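Local coordinates for malonyl-CoA decarboxylase (Rhodopseudomonas palustris, PDB 4KSA), which probably catalyses the decarboxylation of malonyl-CoA to acetyl-CoA and carbon dioxide, at residues K313-E318 with L358-A363; T333-L338 with K354-Q359; D348-L353 with N394-R399; A363-A368 with H408-N413. All coordinates share one frame; numbering follows the deposited sequence.

Interaction 1 (K313-E318 with L358-A363)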
loop_
_atom_site.group_PDB
_atom_site.type_symbol
_atom_site.label_atom_id
_atom_site.label_comp_id
_atom_site.label_asym_id
_atom_site.label_seq_id
_atom_site.Cartn_x
_atom_site.Cartn_y
_atom_site.Cartn_z
ATOM N N LYS A 313 26.715 26.088 -32.102
ATOM C CA LYS A 313 27.689 26.932 -31.433
ATOM C C LYS A 313 29.097 26.447 -31.738
ATOM O O LYS A 313 29.996 27.240 -32.028
ATOM C CB LYS A 313 27.455 26.923 -29.915
ATOM C CG LYS A 313 26.008 27.197 -29.480
ATOM C CD LYS A 313 25.955 27.684 -28.023
ATOM C CE LYS A 313 24.528 27.735 -27.453
ATOM N NZ LYS A 313 24.034 26.397 -26.970
ATOM N N TRP A 314 29.282 25.137 -31.676
ATOM C CA TRP A 314 30.584 24.546 -31.938
ATOM C C TRP A 314 31.040 24.796 -33.368
ATOM O O TRP A 314 32.190 25.159 -33.592
ATOM C CB TRP A 314 30.544 23.043 -31.687
ATOM C CG TRP A 314 31.825 22.350 -32.025
ATOM C CD1 TRP A 314 32.951 22.295 -31.263
ATOM C CD2 TRP A 314 32.112 21.611 -33.220
ATOM N NE1 TRP A 314 33.928 21.570 -31.907
ATOM C CE2 TRP A 314 33.443 21.143 -33.113
ATOM C CE3 TRP A 314 31.381 21.316 -34.383
ATOM C CZ2 TRP A 314 34.051 20.373 -34.110
ATOM C CZ3 TRP A 314 31.986 20.552 -35.375
ATOM C CH2 TRP A 314 33.315 20.096 -35.233
ATOM N N LEU A 315 30.134 24.585 -34.327
ATOM C CA LEU A 315 30.428 24.769 -35.753
ATOM C C LEU A 315 30.864 26.192 -36.040
ATOM O O LEU A 315 31.752 26.422 -36.854
ATOM C CB LEU A 315 29.199 24.436 -36.604
ATOM C CG LEU A 315 29.405 24.424 -38.124
ATOM C CD1 LEU A 315 30.487 23.413 -38.476
ATOM C CD2 LEU A 315 28.093 24.075 -38.833
ATOM N N LYS A 316 30.210 27.136 -35.367
ATOM C CA LYS A 316 30.505 28.564 -35.476
ATOM C C LYS A 316 31.966 28.769 -35.109
ATOM O O LYS A 316 32.743 29.329 -35.869
ATOM C CB LYS A 316 29.619 29.338 -34.497
ATOM C CG LYS A 316 30.099 30.730 -34.140
ATOM C CD LYS A 316 29.888 31.716 -35.277
ATOM C CE LYS A 316 30.188 33.143 -34.816
ATOM N NZ LYS A 316 30.317 34.117 -35.948
ATOM N N ARG A 317 32.323 28.300 -33.923
ATOM C CA ARG A 317 33.680 28.406 -33.418
ATOM C C ARG A 317 34.688 27.774 -34.379
ATOM O O ARG A 317 35.807 28.254 -34.525
ATOM C CB ARG A 317 33.750 27.710 -32.058
ATOM C CG ARG A 317 35.077 27.813 -31.327
ATOM C CD ARG A 317 35.020 26.950 -30.071
ATOM N NE ARG A 317 33.703 27.038 -29.434
ATOM C CZ ARG A 317 33.059 26.001 -28.896
ATOM N NH1 ARG A 317 33.614 24.791 -28.910
ATOM N NH2 ARG A 317 31.845 26.167 -28.375
ATOM N N GLU A 318 34.286 26.695 -35.034
ATOM C CA GLU A 318 35.173 25.991 -35.948
ATOM C C GLU A 318 35.387 26.784 -37.231
ATOM O O GLU A 318 36.455 26.731 -37.844
ATOM C CB GLU A 318 34.592 24.615 -36.274
ATOM C CG GLU A 318 35.615 23.600 -36.742
ATOM C CD GLU A 318 36.756 23.444 -35.761
ATOM O OE1 GLU A 318 36.480 23.397 -34.544
ATOM O OE2 GLU A 318 37.924 23.359 -36.202
ATOM N N LEU A 358 27.204 16.176 -41.735
ATOM C CA LEU A 358 27.258 14.899 -41.032
ATOM C C LEU A 358 28.679 14.507 -40.670
ATOM O O LEU A 358 28.920 13.898 -39.637
ATOM C CB LEU A 358 26.641 13.792 -41.881
ATOM C CG LEU A 358 25.145 13.931 -42.137
ATOM C CD1 LEU A 358 24.655 12.764 -42.963
ATOM C CD2 LEU A 358 24.412 13.995 -40.814
ATOM N N GLN A 359 29.629 14.854 -41.524
ATOM C CA GLN A 359 31.011 14.503 -41.256
ATOM C C GLN A 359 31.613 15.396 -40.178
ATOM O O GLN A 359 32.489 14.971 -39.431
ATOM C CB GLN A 359 31.831 14.598 -42.533
ATOM C CG GLN A 359 33.235 14.058 -42.374
ATOM C CD GLN A 359 34.132 14.498 -43.501
ATOM O OE1 GLN A 359 33.900 14.157 -44.670
ATOM N NE2 GLN A 359 35.167 15.275 -43.161
ATOM N N LEU A 360 31.159 16.641 -40.109
ATOM C CA LEU A 360 31.649 17.556 -39.091
ATOM C C LEU A 360 31.023 17.125 -37.765
ATOM O O LEU A 360 31.683 17.120 -36.714
ATOM C CB LEU A 360 31.239 18.988 -39.422
ATOM C CG LEU A 360 32.055 19.660 -40.519
ATOM C CD1 LEU A 360 31.453 21.011 -40.865
ATOM C CD2 LEU A 360 33.489 19.804 -40.032
ATOM N N ALA A 361 29.748 16.749 -37.827
ATOM C CA ALA A 361 29.032 16.304 -36.645
ATOM C C ALA A 361 29.775 15.136 -36.005
ATOM O O ALA A 361 29.922 15.080 -34.787
ATOM C CB ALA A 361 27.629 15.894 -37.012
ATOM N N ALA A 362 30.255 14.210 -36.826
ATOM C CA ALA A 362 30.981 13.052 -36.320
ATOM C C ALA A 362 32.229 13.439 -35.516
ATOM O O ALA A 362 32.508 12.856 -34.473
ATOM C CB ALA A 362 31.360 12.139 -37.470
ATOM N N ALA A 363 32.989 14.416 -35.996
ATOM C CA ALA A 363 34.182 14.833 -35.271
ATOM C C ALA A 363 33.706 15.509 -33.989
ATOM O O ALA A 363 34.330 15.376 -32.937
ATOM C CB ALA A 363 35.008 15.797 -36.102
#
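L360 faces both W314 and L315, and through it helix 347-367 packs on helix 311-320; the two backbones come nearest at L315 and L360, whose CA atoms lie 8.0 Å apart. Along the second segment, L358 comes first and belongs to another side of the helix, where its side chain rests on L393 of strand 389-394. Q359 follows, meeting L326 of a loop. L360 then points toward the shorter helix. With CG anti to the carbonyl carbon (chi1 -77°), the leucine sends CD1 to CD1 of L315 at 3.5 Å, a methyl-to-methyl meeting of two side chains that cross at about a right angle. The backbone of L360 is met as well: W314 CZ3 and CH2 both stand 3.7 Å from L360 O, and W314 CZ3 is 4.4 Å from L360 CB. A361 and A362 point the other way, to L393 and V444 respectively. A363 closes the segment, its CB 4.7 Å from W314 CH2 and flanking the far part of the indole. Y364, the next residue, meets that same ring system with planes at about 40°. The helices are thus joined by apolar burial of L315, L360 and the indole, whose ring carbons also rest by the L360 carbonyl oxygen, with no polar bond between the segments.

Interaction 2 (T333-L338 with K354-Q359)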
loop_
_atom_site.group_PDB
_atom_site.type_symbol
_atom_site.label_atom_id
_atom_site.label_comp_id
_atom_site.label_asym_id
_atom_site.label_seq_id
_atom_site.Cartn_x
_atom_site.Cartn_y
_atom_site.Cartn_z
ATOM N N THR A 333 33.564 26.836 -48.257
ATOM C CA THR A 333 32.735 27.347 -49.340
ATOM C C THR A 333 31.297 26.835 -49.267
ATOM O O THR A 333 30.355 27.620 -49.360
ATOM C CB THR A 333 33.319 26.963 -50.705
ATOM O OG1 THR A 333 34.727 27.227 -50.716
ATOM C CG2 THR A 333 32.652 27.772 -51.806
ATOM N N ALA A 334 31.136 25.523 -49.101
ATOM C CA ALA A 334 29.809 24.896 -49.002
ATOM C C ALA A 334 29.018 25.343 -47.762
ATOM O O ALA A 334 27.839 25.684 -47.838
ATOM C CB ALA A 334 29.958 23.374 -48.999
ATOM N N LEU A 335 29.683 25.330 -46.616
ATOM C CA LEU A 335 29.066 25.734 -45.364
ATOM C C LEU A 335 28.338 27.072 -45.458
ATOM O O LEU A 335 27.324 27.272 -44.790
ATOM C CB LEU A 335 30.137 25.804 -44.274
ATOM C CG LEU A 335 30.114 24.782 -43.141
ATOM C CD1 LEU A 335 29.578 23.427 -43.591
ATOM C CD2 LEU A 335 31.532 24.667 -42.625
ATOM N N GLU A 336 28.857 27.983 -46.280
ATOM C CA GLU A 336 28.250 29.307 -46.442
ATOM C C GLU A 336 26.761 29.196 -46.739
ATOM O O GLU A 336 26.010 30.163 -46.592
ATOM C CB GLU A 336 28.930 30.091 -47.571
ATOM C CG GLU A 336 30.398 30.416 -47.336
ATOM C CD GLU A 336 30.979 31.305 -48.425
ATOM O OE1 GLU A 336 31.014 30.873 -49.599
ATOM O OE2 GLU A 336 31.400 32.439 -48.106
ATOM N N ALA A 337 26.348 28.009 -47.169
ATOM C CA ALA A 337 24.953 27.742 -47.483
ATOM C C ALA A 337 24.110 27.828 -46.212
ATOM O O ALA A 337 22.987 28.334 -46.229
ATOM C CB ALA A 337 24.820 26.359 -48.115
ATOM N N LEU A 338 24.665 27.338 -45.108
ATOM C CA LEU A 338 23.968 27.357 -43.830
ATOM C C LEU A 338 23.564 28.767 -43.424
ATOM O O LEU A 338 22.652 28.949 -42.621
ATOM C CB LEU A 338 24.852 26.735 -42.748
ATOM C CG LEU A 338 25.119 25.244 -42.953
ATOM C CD1 LEU A 338 26.206 24.765 -42.010
ATOM C CD2 LEU A 338 23.824 24.479 -42.742
ATOM N N LYS A 354 24.448 17.960 -46.543
ATOM C CA LYS A 354 24.396 16.703 -45.792
ATOM C C LYS A 354 25.730 15.971 -45.615
ATOM O O LYS A 354 26.065 15.553 -44.513
ATOM C CB LYS A 354 23.366 15.750 -46.411
ATOM C CG LYS A 354 23.334 14.394 -45.734
ATOM C CD LYS A 354 22.382 13.403 -46.391
ATOM C CE LYS A 354 20.993 13.459 -45.787
ATOM N NZ LYS A 354 20.181 12.272 -46.189
ATOM N N PRO A 355 26.509 15.798 -46.692
ATOM C CA PRO A 355 27.785 15.098 -46.517
ATOM C C PRO A 355 28.798 15.863 -45.669
ATOM O O PRO A 355 29.432 15.285 -44.789
ATOM C CB PRO A 355 28.265 14.900 -47.945
ATOM C CG PRO A 355 27.726 16.124 -48.635
ATOM C CD PRO A 355 26.314 16.180 -48.102
ATOM N N ILE A 356 28.961 17.154 -45.928
ATOM C CA ILE A 356 29.919 17.920 -45.150
ATOM C C ILE A 356 29.491 18.059 -43.684
ATOM O O ILE A 356 30.306 17.865 -42.776
ATOM C CB ILE A 356 30.185 19.343 -45.772
ATOM C CG1 ILE A 356 31.143 20.146 -44.871
ATOM C CG2 ILE A 356 28.878 20.116 -45.936
ATOM C CD1 ILE A 356 32.424 19.396 -44.459
ATOM N N VAL A 357 28.222 18.377 -43.442
ATOM C CA VAL A 357 27.751 18.529 -42.071
ATOM C C VAL A 357 27.858 17.234 -41.271
ATOM O O VAL A 357 28.538 17.192 -40.245
ATOM C CB VAL A 357 26.302 19.049 -42.026
ATOM C CG1 VAL A 357 25.723 18.868 -40.653
ATOM C CG2 VAL A 357 26.288 20.514 -42.375
ATOM N N LEU A 358 27.204 16.176 -41.735
ATOM C CA LEU A 358 27.258 14.899 -41.032
ATOM C C LEU A 358 28.679 14.507 -40.670
ATOM O O LEU A 358 28.920 13.898 -39.637
ATOM C CB LEU A 358 26.641 13.792 -41.881
ATOM C CG LEU A 358 25.145 13.931 -42.137
ATOM C CD1 LEU A 358 24.655 12.764 -42.963
ATOM C CD2 LEU A 358 24.412 13.995 -40.814
ATOM N N GLN A 359 29.629 14.854 -41.524
ATOM C CA GLN A 359 31.011 14.503 -41.256
ATOM C C GLN A 359 31.613 15.396 -40.178
ATOM O O GLN A 359 32.489 14.971 -39.431
ATOM C CB GLN A 359 31.831 14.598 -42.533
ATOM C CG GLN A 359 33.235 14.058 -42.374
ATOM C CD GLN A 359 34.132 14.498 -43.501
ATOM O OE1 GLN A 359 33.900 14.157 -44.670
ATOM N NE2 GLN A 359 35.167 15.275 -43.161
#
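A helix-helix interface joins L335 of helix 329-335, and L338 just beyond it in the chain, to I356 and V357 of helix 347-367, the next helix in the chain. The nearest backbone approach is between L335 and I356, with CA atoms 7.9 Å apart. L335 brings its CD1 branch across the isoleucine, 3.9 Å from I356 CG1 and 4.1 Å from I356 CG2, so one methyl sits against both branches as the side chains cross at about a right angle. I356 presents them because CG1 lies anti to the backbone N (chi1 177°), while CG2 occupies the place between N and the carbonyl carbon. Three residues along, L338, unlike L335, points toward the long helix from its first bond, and its CD1 lies 4.3 Å from V357 CG2, a looser touch. A334 adds a smaller flank, its CB 4.6 Å from I356 CG2. The long helix is kinked here where P355, lacking an N-H, makes no bond to the preceding turn; I356 and V357 follow directly after it. Around the pair, L335 also reaches L360 and L327, L338 reaches L353 and W343, and V357 rests on F311 of helix 311-320. The motif is a pair of helices, consecutive in the chain, that pack by aliphatic side chains within the C-terminal domain.

Interaction 3 (D348-L353 with N394-R399); sequences DTADRL and NFLGDR
F395 and L396, the two central residues of a type II beta turn running from N394 to G397, project from the loop after strand 389-394 into the side of helix 347-367, where A350 and L353 receive them. The larger bump is the phenylalanine ring. It enters the hollow between A350 and L353, residues three apart on one side of the helix. CE2 and CZ, at the end of the ring, reach this hollow: F395 CZ lies 3.9 Å from L353 CB, and F395 CE2 lies 3.8 Å from A350 O and 4.4 Å from A350 CB. CG of F395 stands anti to the backbone N (chi1 -173°), which carries the ring out from the turn towards the helix; the ring also reaches K354 and V357, and CB of F395 meets L358. The smaller bump is L396. Its backbone has positive phi, at the third position of the turn, and the side chain descends on the small alanine, meeting it by CD1 alone. M404 of helix 401-407 touches both L396 and R399, so the next helix also takes part in the packing. L353, for its part, also touches L338 and W343. After the turn, the guanidinium of R399 lies with its edge, in plane, against L396 CB, while the CD1 methyl of L396 is 4.0 Å from A350 CB.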
loop_
_atom_site.group_PDB
_atom_site.type_symbol
_atom_site.label_atom_id
_atom_site.label_comp_id
_atom_site.label_asym_id
_atom_site.label_seq_id
_atom_site.Cartn_x
_atom_site.Cartn_y
_atom_site.Cartn_z
ATOM N N ASP A 348 18.347 20.555 -53.402
ATOM C CA ASP A 348 19.699 20.615 -53.926
ATOM C C ASP A 348 20.706 21.134 -52.919
ATOM O O ASP A 348 21.771 20.546 -52.750
ATOM C CB ASP A 348 19.729 21.474 -55.189
ATOM C CG ASP A 348 19.013 20.813 -56.359
ATOM O OD1 ASP A 348 19.486 19.746 -56.821
ATOM O OD2 ASP A 348 17.977 21.358 -56.811
ATOM N N THR A 349 20.375 22.237 -52.253
ATOM C CA THR A 349 21.276 22.821 -51.254
ATOM C C THR A 349 21.463 21.855 -50.088
ATOM O O THR A 349 22.543 21.760 -49.505
ATOM C CB THR A 349 20.721 24.148 -50.687
ATOM O OG1 THR A 349 20.472 25.066 -51.758
ATOM C CG2 THR A 349 21.715 24.765 -49.717
ATOM N N ALA A 350 20.393 21.140 -49.763
ATOM C CA ALA A 350 20.389 20.174 -48.678
ATOM C C ALA A 350 21.363 19.030 -48.926
ATOM O O ALA A 350 22.330 18.852 -48.182
ATOM C CB ALA A 350 18.978 19.622 -48.488
ATOM N N ASP A 351 21.099 18.256 -49.972
ATOM C CA ASP A 351 21.941 17.118 -50.313
ATOM C C ASP A 351 23.390 17.502 -50.495
ATOM O O ASP A 351 24.281 16.668 -50.364
ATOM C CB ASP A 351 21.433 16.447 -51.584
ATOM C CG ASP A 351 20.114 15.738 -51.372
ATOM O OD1 ASP A 351 19.113 16.419 -51.049
ATOM O OD2 ASP A 351 20.085 14.494 -51.523
ATOM N N ARG A 352 23.625 18.768 -50.801
ATOM C CA ARG A 352 24.980 19.250 -50.994
ATOM C C ARG A 352 25.654 19.380 -49.626
ATOM O O ARG A 352 26.830 19.039 -49.456
ATOM C CB ARG A 352 24.944 20.610 -51.681
ATOM C CG ARG A 352 26.108 20.867 -52.615
ATOM C CD ARG A 352 25.757 20.481 -54.048
ATOM N NE ARG A 352 24.559 21.168 -54.547
ATOM C CZ ARG A 352 24.307 22.471 -54.405
ATOM N NH1 ARG A 352 25.162 23.262 -53.765
ATOM N NH2 ARG A 352 23.199 22.988 -54.923
ATOM N N LEU A 353 24.885 19.877 -48.658
ATOM C CA LEU A 353 25.342 20.086 -47.284
ATOM C C LEU A 353 25.475 18.808 -46.466
ATOM O O LEU A 353 26.477 18.608 -45.776
ATOM C CB LEU A 353 24.378 21.024 -46.557
ATOM C CG LEU A 353 24.591 22.524 -46.684
ATOM C CD1 LEU A 353 23.390 23.246 -46.116
ATOM C CD2 LEU A 353 25.869 22.921 -45.947
ATOM N N ASN A 394 20.872 12.184 -37.889
ATOM C CA ASN A 394 19.736 12.503 -38.736
ATOM C C ASN A 394 19.751 13.902 -39.309
ATOM O O ASN A 394 19.174 14.818 -38.727
ATOM C CB ASN A 394 18.434 12.302 -37.962
ATOM C CG ASN A 394 18.270 10.890 -37.465
ATOM O OD1 ASN A 394 18.224 9.947 -38.252
ATOM N ND2 ASN A 394 18.190 10.730 -36.150
ATOM N N PHE A 395 20.391 14.063 -40.464
ATOM C CA PHE A 395 20.450 15.365 -41.114
ATOM C C PHE A 395 19.021 15.878 -41.308
ATOM O O PHE A 395 18.136 15.128 -41.724
ATOM C CB PHE A 395 21.147 15.255 -42.478
ATOM C CG PHE A 395 21.404 16.586 -43.132
ATOM C CD1 PHE A 395 22.443 17.405 -42.688
ATOM C CD2 PHE A 395 20.576 17.051 -44.146
ATOM C CE1 PHE A 395 22.647 18.669 -43.244
ATOM C CE2 PHE A 395 20.774 18.317 -44.705
ATOM C CZ PHE A 395 21.809 19.124 -44.252
ATOM N N LEU A 396 18.801 17.150 -40.990
ATOM C CA LEU A 396 17.487 17.771 -41.134
ATOM C C LEU A 396 16.340 17.017 -40.465
ATOM O O LEU A 396 15.261 16.880 -41.031
ATOM C CB LEU A 396 17.175 17.983 -42.616
ATOM C CG LEU A 396 17.895 19.177 -43.246
ATOM C CD1 LEU A 396 17.579 19.299 -44.734
ATOM C CD2 LEU A 396 17.453 20.424 -42.506
ATOM N N GLY A 397 16.577 16.532 -39.252
ATOM C CA GLY A 397 15.534 15.830 -38.534
ATOM C C GLY A 397 14.538 16.817 -37.943
ATOM O O GLY A 397 13.346 16.523 -37.826
ATOM N N ASP A 398 15.019 18.000 -37.576
ATOM C CA ASP A 398 14.150 19.014 -36.997
ATOM C C ASP A 398 14.360 20.379 -37.646
ATOM O O ASP A 398 15.345 21.066 -37.373
ATOM C CB ASP A 398 14.402 19.101 -35.487
ATOM C CG ASP A 398 13.591 20.191 -34.821
ATOM O OD1 ASP A 398 12.400 20.343 -35.175
ATOM O OD2 ASP A 398 14.136 20.887 -33.939
ATOM N N ARG A 399 13.439 20.777 -38.512
ATOM C CA ARG A 399 13.593 22.067 -39.161
ATOM C C ARG A 399 12.812 23.160 -38.466
ATOM O O ARG A 399 12.592 24.241 -39.023
ATOM C CB ARG A 399 13.211 21.990 -40.643
ATOM C CG ARG A 399 11.865 21.376 -40.959
ATOM C CD ARG A 399 11.758 21.190 -42.466
ATOM N NE ARG A 399 12.908 20.442 -42.973
ATOM C CZ ARG A 399 13.298 20.425 -44.247
ATOM N NH1 ARG A 399 12.633 21.123 -45.166
ATOM N NH2 ARG A 399 14.361 19.707 -44.604
#

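Interaction 4 (A363-A368 with H408-N413)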
loop_
_atom_site.group_PDB
_atom_site.type_symbol
_atom_site.label_atom_id
_atom_site.label_comp_id
_atom_site.label_asym_id
_atom_site.label_seq_id
_atom_site.Cartn_x
_atom_site.Cartn_y
_atom_site.Cartn_z
ATOM N N ALA A 363 32.989 14.416 -35.996
ATOM C CA ALA A 363 34.182 14.833 -35.271
ATOM C C ALA A 363 33.706 15.509 -33.989
ATOM O O ALA A 363 34.330 15.376 -32.937
ATOM C CB ALA A 363 35.008 15.797 -36.102
ATOM N N TYR A 364 32.596 16.234 -34.088
ATOM C CA TYR A 364 32.015 16.900 -32.929
ATOM C C TYR A 364 31.764 15.832 -31.850
ATOM O O TYR A 364 32.378 15.828 -30.784
ATOM C CB TYR A 364 30.696 17.563 -33.336
ATOM C CG TYR A 364 29.896 18.124 -32.191
ATOM C CD1 TYR A 364 30.431 19.098 -31.355
ATOM C CD2 TYR A 364 28.590 17.702 -31.958
ATOM C CE1 TYR A 364 29.686 19.646 -30.311
ATOM C CE2 TYR A 364 27.830 18.246 -30.916
ATOM C CZ TYR A 364 28.386 19.220 -30.100
ATOM O OH TYR A 364 27.638 19.782 -29.094
ATOM N N PHE A 365 30.867 14.913 -32.160
ATOM C CA PHE A 365 30.523 13.847 -31.252
ATOM C C PHE A 365 31.687 12.982 -30.815
ATOM O O PHE A 365 31.861 12.738 -29.623
ATOM C CB PHE A 365 29.458 12.965 -31.889
ATOM C CG PHE A 365 28.092 13.571 -31.881
ATOM C CD1 PHE A 365 27.303 13.549 -33.022
ATOM C CD2 PHE A 365 27.567 14.113 -30.712
ATOM C CE1 PHE A 365 26.007 14.051 -32.999
ATOM C CE2 PHE A 365 26.275 14.617 -30.677
ATOM C CZ PHE A 365 25.491 14.585 -31.820
ATOM N N LEU A 366 32.490 12.514 -31.763
ATOM C CA LEU A 366 33.599 11.638 -31.411
ATOM C C LEU A 366 34.905 12.286 -30.987
ATOM O O LEU A 366 35.706 11.650 -30.299
ATOM C CB LEU A 366 33.878 10.662 -32.551
ATOM C CG LEU A 366 32.962 9.443 -32.649
ATOM C CD1 LEU A 366 31.522 9.857 -32.605
ATOM C CD2 LEU A 366 33.244 8.716 -33.937
ATOM N N GLN A 367 35.127 13.540 -31.369
ATOM C CA GLN A 367 36.383 14.210 -31.030
ATOM C C GLN A 367 36.279 15.423 -30.108
ATOM O O GLN A 367 37.161 15.650 -29.288
ATOM C CB GLN A 367 37.113 14.610 -32.317
ATOM C CG GLN A 367 37.709 13.444 -33.106
ATOM C CD GLN A 367 37.987 13.799 -34.566
ATOM O OE1 GLN A 367 38.530 14.869 -34.873
ATOM N NE2 GLN A 367 37.622 12.894 -35.473
ATOM N N ALA A 368 35.210 16.199 -30.240
ATOM C CA ALA A 368 35.026 17.392 -29.409
ATOM C C ALA A 368 34.791 17.077 -27.926
ATOM O O ALA A 368 33.780 16.469 -27.559
ATOM C CB ALA A 368 33.864 18.228 -29.952
ATOM N N HIS A 408 21.342 23.305 -36.638
ATOM C CA HIS A 408 21.029 23.319 -38.065
ATOM C C HIS A 408 20.153 22.119 -38.455
ATOM O O HIS A 408 20.394 21.463 -39.470
ATOM C CB HIS A 408 22.330 23.326 -38.884
ATOM C CG HIS A 408 23.225 24.497 -38.592
ATOM N ND1 HIS A 408 22.829 25.804 -38.783
ATOM C CD2 HIS A 408 24.487 24.556 -38.103
ATOM C CE1 HIS A 408 23.806 26.616 -38.421
ATOM N NE2 HIS A 408 24.824 25.885 -38.004
ATOM N N GLY A 409 19.140 21.841 -37.631
ATOM C CA GLY A 409 18.221 20.742 -37.889
ATOM C C GLY A 409 18.744 19.340 -37.610
ATOM O O GLY A 409 18.005 18.363 -37.718
ATOM N N LEU A 410 20.013 19.237 -37.233
ATOM C CA LEU A 410 20.629 17.949 -36.973
ATOM C C LEU A 410 20.168 17.279 -35.681
ATOM O O LEU A 410 20.278 17.848 -34.598
ATOM C CB LEU A 410 22.153 18.107 -36.961
ATOM C CG LEU A 410 23.033 16.856 -37.078
ATOM C CD1 LEU A 410 23.323 16.259 -35.722
ATOM C CD2 LEU A 410 22.345 15.843 -37.985
HETATM N N MSE A 411 19.645 16.064 -35.816
HETATM C CA MSE A 411 19.193 15.261 -34.683
HETATM C C MSE A 411 19.926 13.934 -34.760
HETATM O O MSE A 411 20.655 13.681 -35.716
HETATM C CB MSE A 411 17.693 14.999 -34.739
HETATM C CG MSE A 411 16.838 16.213 -34.475
HETATM SE SE MSE A 411 15.006 15.699 -34.106
HETATM C CE MSE A 411 15.089 15.701 -32.163
ATOM N N VAL A 412 19.748 13.097 -33.747
ATOM C CA VAL A 412 20.390 11.796 -33.735
ATOM C C VAL A 412 19.571 10.783 -32.962
ATOM O O VAL A 412 18.580 11.119 -32.319
ATOM C CB VAL A 412 21.773 11.839 -33.093
ATOM C CG1 VAL A 412 22.683 12.769 -33.865
ATOM C CG2 VAL A 412 21.646 12.257 -31.655
ATOM N N ASN A 413 19.984 9.529 -33.056
ATOM C CA ASN A 413 19.331 8.456 -32.343
ATOM C C ASN A 413 20.447 7.825 -31.550
ATOM O O ASN A 413 21.543 7.616 -32.074
ATOM C CB ASN A 413 18.763 7.384 -33.280
ATOM C CG ASN A 413 17.890 7.944 -34.383
ATOM O OD1 ASN A 413 18.328 8.075 -35.522
ATOM N ND2 ASN A 413 16.650 8.262 -34.062
#
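F365 and V412 carry the contact, approaching one another from opposite directions: the ring of F365, from the last turns of helix 347-367, comes out to the strand, and V412 of strand 411-416 points back at it. V412 CG1 lies 3.7 Å from F365 CE1 and 3.9 Å from F365 CZ, so one methyl meets the CE1-CZ side of the ring. L410 CD1 adds a looser touch, 4.4 Å from F365 CE1. V412 puts CG1 there by setting it anti to the carbonyl carbon (chi1 -61°). L410 and V412 both point to the helix, with the selenomethionine M411 between them turned away. A second layer surrounds the ring: Y364 CD2 stands 3.9 Å above one face of F365, offset toward the rim, and L390 and L393 of the neighbouring strand and V308 of a loop also touch F365. L393 packs on V412 too. Farther out, N413 takes its place in the sheet through backbone bonds with D391, and its amide is tied to N394, P241 and T304. On the helix side, the carbonyl oxygen of A363 accepts from both Q367 N and A368 N, as the helix ends at Q367 and the chain turns away at A368. The helix packs on one face of the mixed sheet through F365, consistent with an acetyltransferase-like alpha/beta fold of the C-terminal domain.

All four interactions use helix 347-367 and place its different sides against different partners. Interactions 1 and 2 are buried helix-helix contacts; interaction 2 is wholly aliphatic, while interaction 1 adds an indole to its leucines. They adjoin: L315 CD2 meets L338 CD1 and L360 meets L335, so helices 311-320 and 329-335 share one apolar layer. Interaction 4, also buried, sets the helix against the sheet by an aromatic ring. Interaction 3 lies farther towards the start of the helix, is only partly buried, and joins it to a loop through both aromatic and aliphatic groups. Interactions 3 and 4 are coupled by probable hydrogen bonds of N394 with M411 and N413, polar links between strands 389-394 and 411-416.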